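Local coordinates for protein glucosamine-6-phosphate deaminase (Thermotoga maritima, PDB 1J5X) that belongs to the SIS-domain family of alpha/beta proteins, with two units each built on a parallel beta sheet, at residues Ser108-Thr113 with Glu337-Leu342; Glu156-Thr161 with Asp331-Leu336. All blocks are in the same frame, centred on the assembly; numbering follows the deposited sequence.

The C-terminal tail after helix 313-326 passes without a break through both contacts and illustrates how a terminal extension can link neighbouring loops of a domain. At contact 2 it lies against loop 156-161; at contact 1, residues 338-341 of the tail lie against loop 108-113. The centres of the contacts are about 12 Å apart, and R109 joins them: its NH2 lies 2.7 Å from I158 O and its NH1 2.9 Å from A157 O, both probable hydrogen bonds. K338 spans the same gap, with its CE packed 3.6 Å from E156 O. Both loops lead into helices of the SIS fold, 114-125 and 162-179 respectively.

Contact 1: residues Ser108-Thr113 with Glu337-Leu342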
loop_
_atom_site.group_PDB
_atom_site.type_symbol
_atom_site.label_atom_id
_atom_site.label_comp_id
_atom_site.label_asym_id
_atom_site.label_seq_id
_atom_site.Cartn_x
_atom_site.Cartn_y
_atom_site.Cartn_z
ATOM N N SER A 108 7.402 9.702 -4.839
ATOM C CA SER A 108 8.806 9.338 -4.485
ATOM C C SER A 108 8.925 9.903 -3.062
ATOM O O SER A 108 8.938 11.113 -2.887
ATOM C CB SER A 108 9.837 10.046 -5.395
ATOM O OG SER A 108 11.153 9.804 -4.805
ATOM N N ARG A 109 8.992 9.010 -2.103
ATOM C CA ARG A 109 9.075 9.399 -0.689
ATOM C C ARG A 109 10.247 10.365 -0.474
ATOM O O ARG A 109 10.054 11.451 0.067
ATOM C CB ARG A 109 9.271 8.156 0.151
ATOM C CG ARG A 109 9.441 8.451 1.663
ATOM C CD ARG A 109 9.485 7.160 2.460
ATOM N NE ARG A 109 10.486 6.201 1.980
ATOM C CZ ARG A 109 11.063 5.278 2.748
ATOM N NH1 ARG A 109 10.756 5.201 4.032
ATOM N NH2 ARG A 109 11.896 4.385 2.223
ATOM N N THR A 110 11.454 9.969 -0.914
ATOM C CA THR A 110 12.641 10.854 -0.709
ATOM C C THR A 110 12.622 12.014 -1.693
ATOM O O THR A 110 13.291 13.052 -1.511
ATOM C CB THR A 110 14.010 10.097 -0.892
ATOM O OG1 THR A 110 14.133 9.679 -2.253
ATOM C CG2 THR A 110 14.130 8.898 0.066
ATOM N N GLY A 111 11.830 11.856 -2.762
ATOM C CA GLY A 111 11.706 12.895 -3.786
ATOM C C GLY A 111 12.892 12.962 -4.763
ATOM O O GLY A 111 12.945 13.818 -5.615
ATOM N N ASN A 112 13.815 12.025 -4.656
ATOM C CA ASN A 112 14.985 12.090 -5.524
ATOM C C ASN A 112 15.173 10.828 -6.396
ATOM O O ASN A 112 16.193 10.676 -7.087
ATOM C CB ASN A 112 16.240 12.381 -4.657
ATOM C CG ASN A 112 16.264 13.822 -4.144
ATOM O OD1 ASN A 112 15.844 14.766 -4.968
ATOM N ND2 ASN A 112 16.716 14.078 -2.996
ATOM N N THR A 113 14.154 9.965 -6.402
ATOM C CA THR A 113 14.177 8.716 -7.197
ATOM C C THR A 113 14.360 9.068 -8.673
ATOM O O THR A 113 13.523 9.735 -9.281
ATOM C CB THR A 113 12.863 7.926 -6.971
ATOM O OG1 THR A 113 12.682 7.771 -5.560
ATOM C CG2 THR A 113 12.935 6.550 -7.611
ATOM N N GLU A 337 18.501 0.634 -0.795
ATOM C CA GLU A 337 18.853 2.039 -0.580
ATOM C C GLU A 337 17.578 2.880 -0.457
ATOM O O GLU A 337 16.598 2.605 -1.149
ATOM C CB GLU A 337 19.656 2.563 -1.773
ATOM C CG GLU A 337 20.905 1.767 -2.116
ATOM C CD GLU A 337 21.536 2.245 -3.423
ATOM O OE1 GLU A 337 20.948 1.979 -4.504
ATOM O OE2 GLU A 337 22.609 2.899 -3.373
ATOM N N LYS A 338 17.560 3.917 0.374
ATOM C CA LYS A 338 16.310 4.707 0.460
ATOM C C LYS A 338 15.999 5.359 -0.892
ATOM O O LYS A 338 14.866 5.294 -1.404
ATOM C CB LYS A 338 16.418 5.785 1.541
ATOM C CG LYS A 338 15.188 5.903 2.467
ATOM C CD LYS A 338 15.053 7.302 3.080
ATOM C CE LYS A 338 13.920 7.348 4.130
ATOM N NZ LYS A 338 13.631 8.721 4.665
ATOM N N THR A 339 16.999 5.997 -1.489
ATOM C CA THR A 339 16.793 6.641 -2.776
ATOM C C THR A 339 17.467 5.788 -3.838
ATOM O O THR A 339 18.700 5.573 -3.777
ATOM C CB THR A 339 17.370 8.068 -2.814
ATOM O OG1 THR A 339 16.688 8.874 -1.859
ATOM C CG2 THR A 339 17.131 8.726 -4.175
ATOM N N VAL A 340 16.672 5.269 -4.788
ATOM C CA VAL A 340 17.214 4.455 -5.882
ATOM C C VAL A 340 17.577 5.408 -7.045
ATOM O O VAL A 340 16.723 6.065 -7.650
ATOM C CB VAL A 340 16.187 3.368 -6.311
ATOM C CG1 VAL A 340 16.696 2.599 -7.509
ATOM C CG2 VAL A 340 15.920 2.416 -5.123
ATOM N N VAL A 341 18.872 5.470 -7.347
ATOM C CA VAL A 341 19.436 6.398 -8.345
ATOM C C VAL A 341 20.187 5.692 -9.459
ATOM O O VAL A 341 21.133 4.952 -9.174
ATOM C CB VAL A 341 20.449 7.359 -7.664
ATOM C CG1 VAL A 341 21.093 8.312 -8.693
ATOM C CG2 VAL A 341 19.739 8.140 -6.550
ATOM N N LEU A 342 19.793 5.942 -10.714
ATOM C CA LEU A 342 20.431 5.299 -11.868
ATOM C C LEU A 342 21.546 6.177 -12.463
ATOM O O LEU A 342 21.579 7.403 -12.139
ATOM C CB LEU A 342 19.403 5.031 -12.965
ATOM C CG LEU A 342 18.180 4.205 -12.591
ATOM C CD1 LEU A 342 17.296 4.110 -13.800
ATOM C CD2 LEU A 342 18.599 2.819 -12.111
ATOM O OXT LEU A 342 22.334 5.618 -13.274
HETATM O O HOH W 1 12.129 5.223 -0.570
HETATM O O HOH W 2 13.972 5.720 -4.312
#
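In the SIS fold, the loop S108-T113 leaves strand 102-107, the middle strand of the five-stranded parallel sheet, and leads into helix 114-125; here the C-terminal tail crosses it through K338, T339 and V340. The direct polar link is between two threonine hydroxyls, T110 OG1 and T339 OG1, 2.7 Å apart, and either may be the donor. With its OG1 between the backbone N and carbonyl carbon (chi1 65°), T110 turns CG2 alongside the lysine chain, 3.5 Å from K338 CD. That chain is extended beyond CG and crosses the R109 side chain at about a right angle, bringing K338 CE 3.7 Å above the centre of the R109 guanidinium plane. R109 NH1 and K338 NZ are 4.6 Å apart; E155 OE1, salt-bridged to R109 NH1, probably offsets part of the repulsion, and E155 O accepts from K338 NZ. Further along the loop, the methyl T339 CG2 rests 3.6 Å from N112 O. Two waters fill the seam. Water 1 lies at the guanidinium edge, accepting from R109 NH2 and donating to K338 O. Water 2 donates to the same carbonyl, accepts from V340 N at 2.8 Å, and lies 2.7 Å from T113 OG1.

Contact 2: residues Glu156-Thr161 with Asp331-Leu336; sequences EAIVMT and DKPPHL
The backbones of 156-161 and 331-336 come closest at A157 and D331, whose CA atoms are 6.4 Å apart, with no direct hydrogen bond between the segments; the tail bends away and back through a type II turn from P333 to L336, in which H335 takes up a positive phi of 62°. A single water mends the gap, accepting from I158 N at 2.9 Å and donating to D331 O at 2.6 Å. The remaining contact is mainly apolar, and I158 carries most of it. Its CG2, set anti to the backbone N, packs against both ends of the turn, 4.1 Å from P333 CG and 3.8 Å from L336 CB. The other branch comes near the carbonyl that takes the water's hydrogen, with I158 CG1 4.0 Å from D331 O. The next residue adds to this, V159 CG2 meeting the same proline ring atom, 4.0 Å from P333 CG. The D331 carboxylate is held elsewhere, OD1 by T16 and OD2 by S14, while the two carboxylate oxygens of E19 take the backbone N-H groups of E156 and A157. V159 and L336 also touch helix 222-238, which follows the first strand of the second parallel sheet. The arrangement is thus a loop of the SIS fold, just ahead of helix 162-179, flanked by the C-terminal tail where the two alpha/beta units of the chain meet.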
loop_
_atom_site.group_PDB
_atom_site.type_symbol
_atom_site.label_atom_id
_atom_site.label_comp_id
_atom_site.label_asym_id
_atom_site.label_seq_id
_atom_site.Cartn_x
_atom_site.Cartn_y
_atom_site.Cartn_z
ATOM N N GLU A 156 11.959 7.524 8.438
ATOM C CA GLU A 156 13.405 7.267 8.305
ATOM C C GLU A 156 13.873 5.925 7.840
ATOM O O GLU A 156 14.960 5.806 7.246
ATOM C CB GLU A 156 14.051 7.431 9.682
ATOM C CG GLU A 156 13.850 8.738 10.292
ATOM C CD GLU A 156 14.418 9.744 9.438
ATOM O OE1 GLU A 156 15.445 9.428 8.767
ATOM O OE2 GLU A 156 13.866 10.852 9.422
ATOM N N ALA A 157 13.127 4.895 8.170
ATOM C CA ALA A 157 13.569 3.578 7.844
ATOM C C ALA A 157 13.636 3.342 6.355
ATOM O O ALA A 157 12.978 4.076 5.578
ATOM C CB ALA A 157 12.674 2.580 8.506
ATOM N N ILE A 158 14.437 2.335 5.974
ATOM C CA ILE A 158 14.574 1.925 4.581
ATOM C C ILE A 158 13.190 1.487 4.079
ATOM O O ILE A 158 12.752 1.911 3.017
ATOM C CB ILE A 158 15.525 0.667 4.408
ATOM C CG1 ILE A 158 16.940 1.029 4.811
ATOM C CG2 ILE A 158 15.532 0.158 2.948
ATOM C CD1 ILE A 158 17.286 2.479 4.466
ATOM N N VAL A 159 12.531 0.610 4.827
ATOM C CA VAL A 159 11.216 0.130 4.407
ATOM C C VAL A 159 10.103 1.113 4.706
ATOM O O VAL A 159 10.010 1.684 5.808
ATOM C CB VAL A 159 10.922 -1.223 5.075
ATOM C CG1 VAL A 159 9.552 -1.761 4.657
ATOM C CG2 VAL A 159 12.019 -2.198 4.680
HETATM N N MSE A 160 9.266 1.354 3.692
HETATM C CA MSE A 160 8.131 2.246 3.878
HETATM C C MSE A 160 7.079 1.532 4.691
HETATM O O MSE A 160 6.752 0.374 4.426
HETATM C CB MSE A 160 7.551 2.661 2.513
HETATM C CG MSE A 160 8.292 3.825 1.948
HETATM SE SE MSE A 160 7.686 4.247 0.095
HETATM C CE MSE A 160 5.791 4.225 0.555
ATOM N N THR A 161 6.522 2.242 5.688
ATOM C CA THR A 161 5.518 1.654 6.535
ATOM C C THR A 161 4.372 2.656 6.622
ATOM O O THR A 161 3.450 2.643 5.772
ATOM C CB THR A 161 6.094 1.286 8.003
ATOM O OG1 THR A 161 6.734 2.431 8.600
ATOM C CG2 THR A 161 7.099 0.145 7.885
ATOM N N ASP A 331 15.440 -3.521 9.890
ATOM C CA ASP A 331 15.912 -2.182 9.510
ATOM C C ASP A 331 17.140 -2.233 8.540
ATOM O O ASP A 331 17.551 -1.213 8.038
ATOM C CB ASP A 331 16.355 -1.361 10.714
ATOM C CG ASP A 331 15.238 -1.107 11.717
ATOM O OD1 ASP A 331 14.588 -0.034 11.617
ATOM O OD2 ASP A 331 15.041 -1.990 12.594
ATOM N N LYS A 332 17.686 -3.419 8.286
ATOM C CA LYS A 332 18.870 -3.547 7.402
ATOM C C LYS A 332 18.637 -4.567 6.313
ATOM O O LYS A 332 19.331 -5.595 6.245
ATOM C CB LYS A 332 20.076 -4.031 8.211
ATOM C CG LYS A 332 20.317 -3.269 9.490
ATOM C CD LYS A 332 20.735 -1.848 9.179
ATOM C CE LYS A 332 21.477 -1.203 10.356
ATOM N NZ LYS A 332 22.037 0.132 9.931
ATOM N N PRO A 333 17.664 -4.311 5.437
ATOM C CA PRO A 333 17.452 -5.309 4.389
ATOM C C PRO A 333 18.709 -5.347 3.491
ATOM O O PRO A 333 19.262 -4.305 3.179
ATOM C CB PRO A 333 16.242 -4.761 3.604
ATOM C CG PRO A 333 15.726 -3.614 4.434
ATOM C CD PRO A 333 16.911 -3.075 5.187
ATOM N N PRO A 334 19.154 -6.531 3.085
ATOM C CA PRO A 334 20.341 -6.601 2.222
ATOM C C PRO A 334 20.113 -5.792 0.946
ATOM O O PRO A 334 19.000 -5.779 0.427
ATOM C CB PRO A 334 20.423 -8.066 1.834
ATOM C CG PRO A 334 19.515 -8.786 2.713
ATOM C CD PRO A 334 18.462 -7.824 3.135
ATOM N N HIS A 335 21.172 -5.162 0.446
ATOM C CA HIS A 335 21.198 -4.403 -0.830
ATOM C C HIS A 335 20.335 -3.176 -1.094
ATOM O O HIS A 335 20.538 -2.496 -2.114
ATOM C CB HIS A 335 20.935 -5.338 -2.011
ATOM C CG HIS A 335 21.242 -6.780 -1.751
ATOM N ND1 HIS A 335 22.479 -7.217 -1.313
ATOM C CD2 HIS A 335 20.485 -7.894 -1.923
ATOM C CE1 HIS A 335 22.465 -8.541 -1.229
ATOM N NE2 HIS A 335 21.266 -8.976 -1.593
ATOM N N LEU A 336 19.368 -2.894 -0.226
ATOM C CA LEU A 336 18.476 -1.753 -0.436
ATOM C C LEU A 336 18.984 -0.379 -0.062
ATOM O O LEU A 336 19.714 -0.232 0.909
ATOM C CB LEU A 336 17.173 -1.964 0.320
ATOM C CG LEU A 336 16.419 -3.261 -0.022
ATOM C CD1 LEU A 336 15.022 -3.160 0.567
ATOM C CD2 LEU A 336 16.362 -3.488 -1.519
HETATM O O HOH W 3 16.198 1.059 7.915
#